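PDB 6OHB: guanine deaminase from Escherichia coli, which catalyses the zinc-dependent hydrolytic deamination of guanine to xanthine and ammonia, a step in purine degradation. Local coordinates for residues I83-S88 against E117-M122; S88-A93 against F107-R112. All coordinates share one frame; numbering follows the deposited sequence.

Contact 1: I83-S88 against E117-M122; sequences IHYPQS and EYAREM. With ZN (zinc ion), chain E.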
# COMPACT_ATOMS: atom_id res chain seq x y z
N ILE A 83 -2.47 16.83 6.99
CA ILE A 83 -2.12 16.79 5.57
C ILE A 83 -1.54 18.15 5.20
O ILE A 83 -1.98 19.19 5.72
CB ILE A 83 -3.35 16.40 4.71
CG1 ILE A 83 -2.97 16.32 3.23
CG2 ILE A 83 -4.52 17.34 4.96
CD1 ILE A 83 -4.06 15.72 2.36
N HIS A 84 -0.53 18.14 4.33
CA HIS A 84 0.16 19.35 3.89
C HIS A 84 -0.36 19.73 2.50
O HIS A 84 -0.14 18.99 1.53
CB HIS A 84 1.68 19.14 3.89
CG HIS A 84 2.29 18.89 5.24
ND1 HIS A 84 3.03 19.85 5.92
CD2 HIS A 84 2.35 17.78 6.01
CE1 HIS A 84 3.47 19.34 7.06
NE2 HIS A 84 3.07 18.09 7.14
N TYR A 85 -1.07 20.86 2.40
CA TYR A 85 -1.58 21.34 1.11
C TYR A 85 -0.49 21.58 0.06
O TYR A 85 -0.66 21.11 -1.08
CB TYR A 85 -2.43 22.59 1.36
CG TYR A 85 -2.36 23.70 0.32
CD1 TYR A 85 -2.79 23.50 -0.99
CD2 TYR A 85 -1.91 24.97 0.67
CE1 TYR A 85 -2.73 24.52 -1.93
CE2 TYR A 85 -1.85 26.00 -0.26
CZ TYR A 85 -2.26 25.77 -1.55
OH TYR A 85 -2.21 26.79 -2.48
N PRO A 86 0.61 22.31 0.33
CA PRO A 86 1.54 22.66 -0.76
C PRO A 86 2.62 21.61 -1.02
O PRO A 86 3.79 21.96 -1.18
CB PRO A 86 2.16 23.97 -0.27
CG PRO A 86 2.24 23.78 1.21
CD PRO A 86 1.01 22.96 1.60
N GLN A 87 2.25 20.33 -1.06
CA GLN A 87 3.25 19.27 -1.20
C GLN A 87 2.81 18.12 -2.09
O GLN A 87 3.48 17.08 -2.11
CB GLN A 87 3.62 18.72 0.18
CG GLN A 87 4.45 19.67 1.03
CD GLN A 87 4.81 19.07 2.37
OE1 GLN A 87 4.58 17.88 2.62
NE2 GLN A 87 5.38 19.88 3.25
N SER A 88 1.71 18.27 -2.84
CA SER A 88 1.19 17.16 -3.62
C SER A 88 2.19 16.67 -4.67
O SER A 88 2.29 15.47 -4.94
CB SER A 88 -0.13 17.56 -4.29
OG SER A 88 -1.10 17.91 -3.33
N GLU A 117 -1.08 32.46 -8.72
CA GLU A 117 -1.79 31.67 -9.73
C GLU A 117 -1.51 30.18 -9.52
O GLU A 117 -2.43 29.35 -9.58
CB GLU A 117 -1.39 32.11 -11.13
N TYR A 118 -0.25 29.84 -9.25
CA TYR A 118 0.10 28.45 -8.95
C TYR A 118 -0.59 27.98 -7.67
O TYR A 118 -1.05 26.84 -7.59
CB TYR A 118 1.62 28.29 -8.84
CG TYR A 118 2.08 26.85 -8.71
CD1 TYR A 118 2.01 25.97 -9.78
CD2 TYR A 118 2.59 26.37 -7.50
CE1 TYR A 118 2.44 24.65 -9.66
CE2 TYR A 118 3.02 25.05 -7.38
CZ TYR A 118 2.94 24.20 -8.46
OH TYR A 118 3.36 22.90 -8.34
N ALA A 119 -0.65 28.84 -6.65
CA ALA A 119 -1.33 28.47 -5.42
C ALA A 119 -2.81 28.20 -5.66
O ALA A 119 -3.37 27.25 -5.11
CB ALA A 119 -1.15 29.55 -4.35
N ARG A 120 -3.46 29.02 -6.50
CA ARG A 120 -4.87 28.79 -6.82
C ARG A 120 -5.05 27.46 -7.54
O ARG A 120 -5.94 26.66 -7.20
CB ARG A 120 -5.40 29.95 -7.67
N GLU A 121 -4.23 27.22 -8.56
CA GLU A 121 -4.30 25.97 -9.31
C GLU A 121 -4.15 24.76 -8.38
O GLU A 121 -4.95 23.81 -8.43
CB GLU A 121 -3.23 25.95 -10.40
CG GLU A 121 -3.37 24.83 -11.42
CD GLU A 121 -2.18 24.73 -12.35
OE1 GLU A 121 -1.35 25.66 -12.36
OE2 GLU A 121 -2.06 23.71 -13.06
N MET A 122 -3.14 24.79 -7.51
CA MET A 122 -2.90 23.65 -6.64
C MET A 122 -3.93 23.57 -5.53
O MET A 122 -4.18 22.47 -5.02
CB MET A 122 -1.49 23.72 -6.06
CG MET A 122 -0.39 23.61 -7.11
SD MET A 122 -0.63 22.25 -8.27
CE MET A 122 -0.22 20.84 -7.24
ZN ZN E . 3.42 16.67 8.35
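Tyr85 holds an unusual first torsion, chi1 143°, away from any staggered position, which carries its ring from the end of strand 73-84 to helix 116-132, where the hydroxyl meets Ala119. There Tyr85 OH donates a hydrogen bond of 2.9 Å to Ala119 O. The donor approaches from the side of the carbonyl, at a C=O...donor angle of 110°, and is tilted 31° from the carbonyl plane. The small methyl of Ala119 probably lets the phenol come this near the helix, CB standing 3.5 Å from Tyr85 OH. Farther along the ring, the CE1 edge faces the backbone of Met122, with Tyr85 CE1 3.9 Å from Met122 C. The thioether of Met122, bent at each torsion, brings its CE to 4.4 Å from Ser88 CB. Just before Tyr85, the ring of His84 serves the active site: its NE2 binds the zinc ion at 1.9 Å, alongside His82, His237 and Asp327. Residues His84 to Gln87 probably also contact the substrate. Tyrosine suits its place because its ring packs in the buried interior while its one polar atom is satisfied by a helix carbonyl, tying the chain next to a metal ligand to a helix of the amidohydrolase barrel.

Contact 2: S88-A93 against F107-R112; sequences SEMVGA and FPTERR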
# COMPACT_ATOMS: atom_id res chain seq x y z
N SER A 88 1.71 18.27 -2.84
CA SER A 88 1.19 17.16 -3.62
C SER A 88 2.19 16.67 -4.67
O SER A 88 2.29 15.47 -4.94
CB SER A 88 -0.13 17.56 -4.29
OG SER A 88 -1.10 17.91 -3.33
N GLU A 89 2.96 17.59 -5.26
CA GLU A 89 3.86 17.26 -6.36
C GLU A 89 5.22 16.74 -5.89
O GLU A 89 6.03 16.34 -6.74
CB GLU A 89 4.06 18.48 -7.27
CG GLU A 89 4.81 19.63 -6.62
CD GLU A 89 3.88 20.66 -5.98
OE1 GLU A 89 2.90 20.25 -5.32
OE2 GLU A 89 4.14 21.87 -6.14
N MET A 90 5.48 16.73 -4.59
CA MET A 90 6.81 16.42 -4.08
C MET A 90 7.25 15.01 -4.47
O MET A 90 6.58 14.02 -4.16
CB MET A 90 6.83 16.57 -2.56
CG MET A 90 8.16 17.06 -2.01
SD MET A 90 8.38 16.71 -0.26
CE MET A 90 6.76 17.09 0.36
N VAL A 91 8.39 14.93 -5.15
CA VAL A 91 9.03 13.66 -5.49
C VAL A 91 10.36 13.62 -4.74
O VAL A 91 11.22 14.48 -4.94
CB VAL A 91 9.25 13.51 -7.00
CG1 VAL A 91 9.96 12.19 -7.31
CG2 VAL A 91 7.92 13.59 -7.73
N GLY A 92 10.52 12.62 -3.87
CA GLY A 92 11.72 12.49 -3.07
C GLY A 92 12.65 11.41 -3.57
O GLY A 92 12.22 10.44 -4.19
N ALA A 93 13.94 11.59 -3.30
CA ALA A 93 14.89 10.51 -3.52
C ALA A 93 14.61 9.36 -2.55
O ALA A 93 13.83 9.49 -1.59
CB ALA A 93 16.33 11.01 -3.36
N PHE A 107 11.08 22.00 1.56
CA PHE A 107 11.16 23.46 1.44
C PHE A 107 11.20 23.94 -0.00
O PHE A 107 10.49 24.91 -0.32
CB PHE A 107 12.36 23.98 2.24
CG PHE A 107 12.29 23.70 3.71
CD1 PHE A 107 11.07 23.51 4.34
CD2 PHE A 107 13.45 23.62 4.46
CE1 PHE A 107 11.01 23.25 5.69
CE2 PHE A 107 13.39 23.36 5.82
CZ PHE A 107 12.17 23.18 6.44
N PRO A 108 12.00 23.37 -0.91
CA PRO A 108 11.94 23.83 -2.31
C PRO A 108 10.57 23.61 -2.94
O PRO A 108 10.12 24.43 -3.74
CB PRO A 108 13.03 23.01 -3.01
CG PRO A 108 13.93 22.55 -1.93
CD PRO A 108 13.04 22.33 -0.74
N THR A 109 9.90 22.51 -2.58
CA THR A 109 8.54 22.29 -3.07
C THR A 109 7.61 23.40 -2.59
O THR A 109 6.87 23.98 -3.38
CB THR A 109 8.04 20.92 -2.61
OG1 THR A 109 8.89 19.90 -3.15
CG2 THR A 109 6.61 20.69 -3.10
N GLU A 110 7.66 23.71 -1.29
CA GLU A 110 6.75 24.73 -0.76
C GLU A 110 7.12 26.13 -1.23
O GLU A 110 6.27 27.03 -1.17
CB GLU A 110 6.75 24.71 0.77
CG GLU A 110 6.29 23.40 1.40
CD GLU A 110 6.10 23.54 2.90
OE1 GLU A 110 6.43 24.61 3.45
OE2 GLU A 110 5.65 22.56 3.53
N ARG A 111 8.36 26.34 -1.70
CA ARG A 111 8.76 27.65 -2.22
C ARG A 111 7.95 28.05 -3.45
O ARG A 111 7.69 29.24 -3.65
CB ARG A 111 10.25 27.65 -2.55
N ARG A 112 7.53 27.08 -4.26
CA ARG A 112 6.81 27.38 -5.50
C ARG A 112 5.44 27.99 -5.25
O ARG A 112 4.82 28.48 -6.21
CB ARG A 112 6.69 26.10 -6.33
CG ARG A 112 7.96 25.25 -6.27
CD ARG A 112 7.76 23.80 -6.71
NE ARG A 112 7.03 23.66 -7.97
CZ ARG A 112 7.18 22.62 -8.79
NH1 ARG A 112 6.48 22.54 -9.92
NH2 ARG A 112 8.03 21.65 -8.48
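The loop that follows metal-bearing strand 73-84 of the amidohydrolase barrel folds back here against the last turns of helix 98-111, with Thr109 set between Glu89 and Met90. A beta-branched residue suits this place, since its two branches serve two neighbours. With chi1 -61°, OG1 lies beside the backbone N of Thr109 and the methyl CG2 stands anti to it; CG2 packs against the Glu89 carboxylate, 4.0 Å from Glu89 CD. The hydroxyl branch faces Met90, whose side chain crosses that of Thr109 at about a right angle; Met90 CG lies 3.1 Å from Thr109 OG1, a close approach of a methylene to an oxygen that is hydrogen-bonded to His105 O within the helix. The long, unbranched Met90 also reaches Trp101 and His105 of the same helix. Glu89 bends sharply at chi2 (-93°), and its buried carboxylate is hydrogen-bonded to two phenols, OE1 to Tyr113 and OE2, probably, to Tyr118. Exposed Arg112 is long enough to approach this acid, while its NH1 bonds OD1 of Asn405 of the second subunit. The salt bridge is long and purely electrostatic: Glu89 OE2 stands over one face of the Arg112 guanidinium, 3.9 Å from NE, with the carboxylate and guanidinium planes 90° apart.

In the fold
Both contacts secure the chain that leaves strand 73-84, contact 1 against helix 116-132 and contact 2 against the preceding helix 98-111, and Ser88 belongs to both. All the touching residues of contact 1 are buried, and its one cross-bond is neutral, phenol to backbone carbonyl; contact 2 is also largely buried but extends to the surface at Arg112 and pairs that arginine with the buried acid Glu89. Besides the probable Tyr118 bond to Glu89, a second polar link joins them: Gln87 NE2 lies 2.7 Å from Glu110 OE2, probably a hydrogen bond. Glu110 also forms a salt bridge with Arg209, which, like Gln87, probably binds the substrate. The second subunit touches both contacts, Arg402 of that subunit binding Ser88 O.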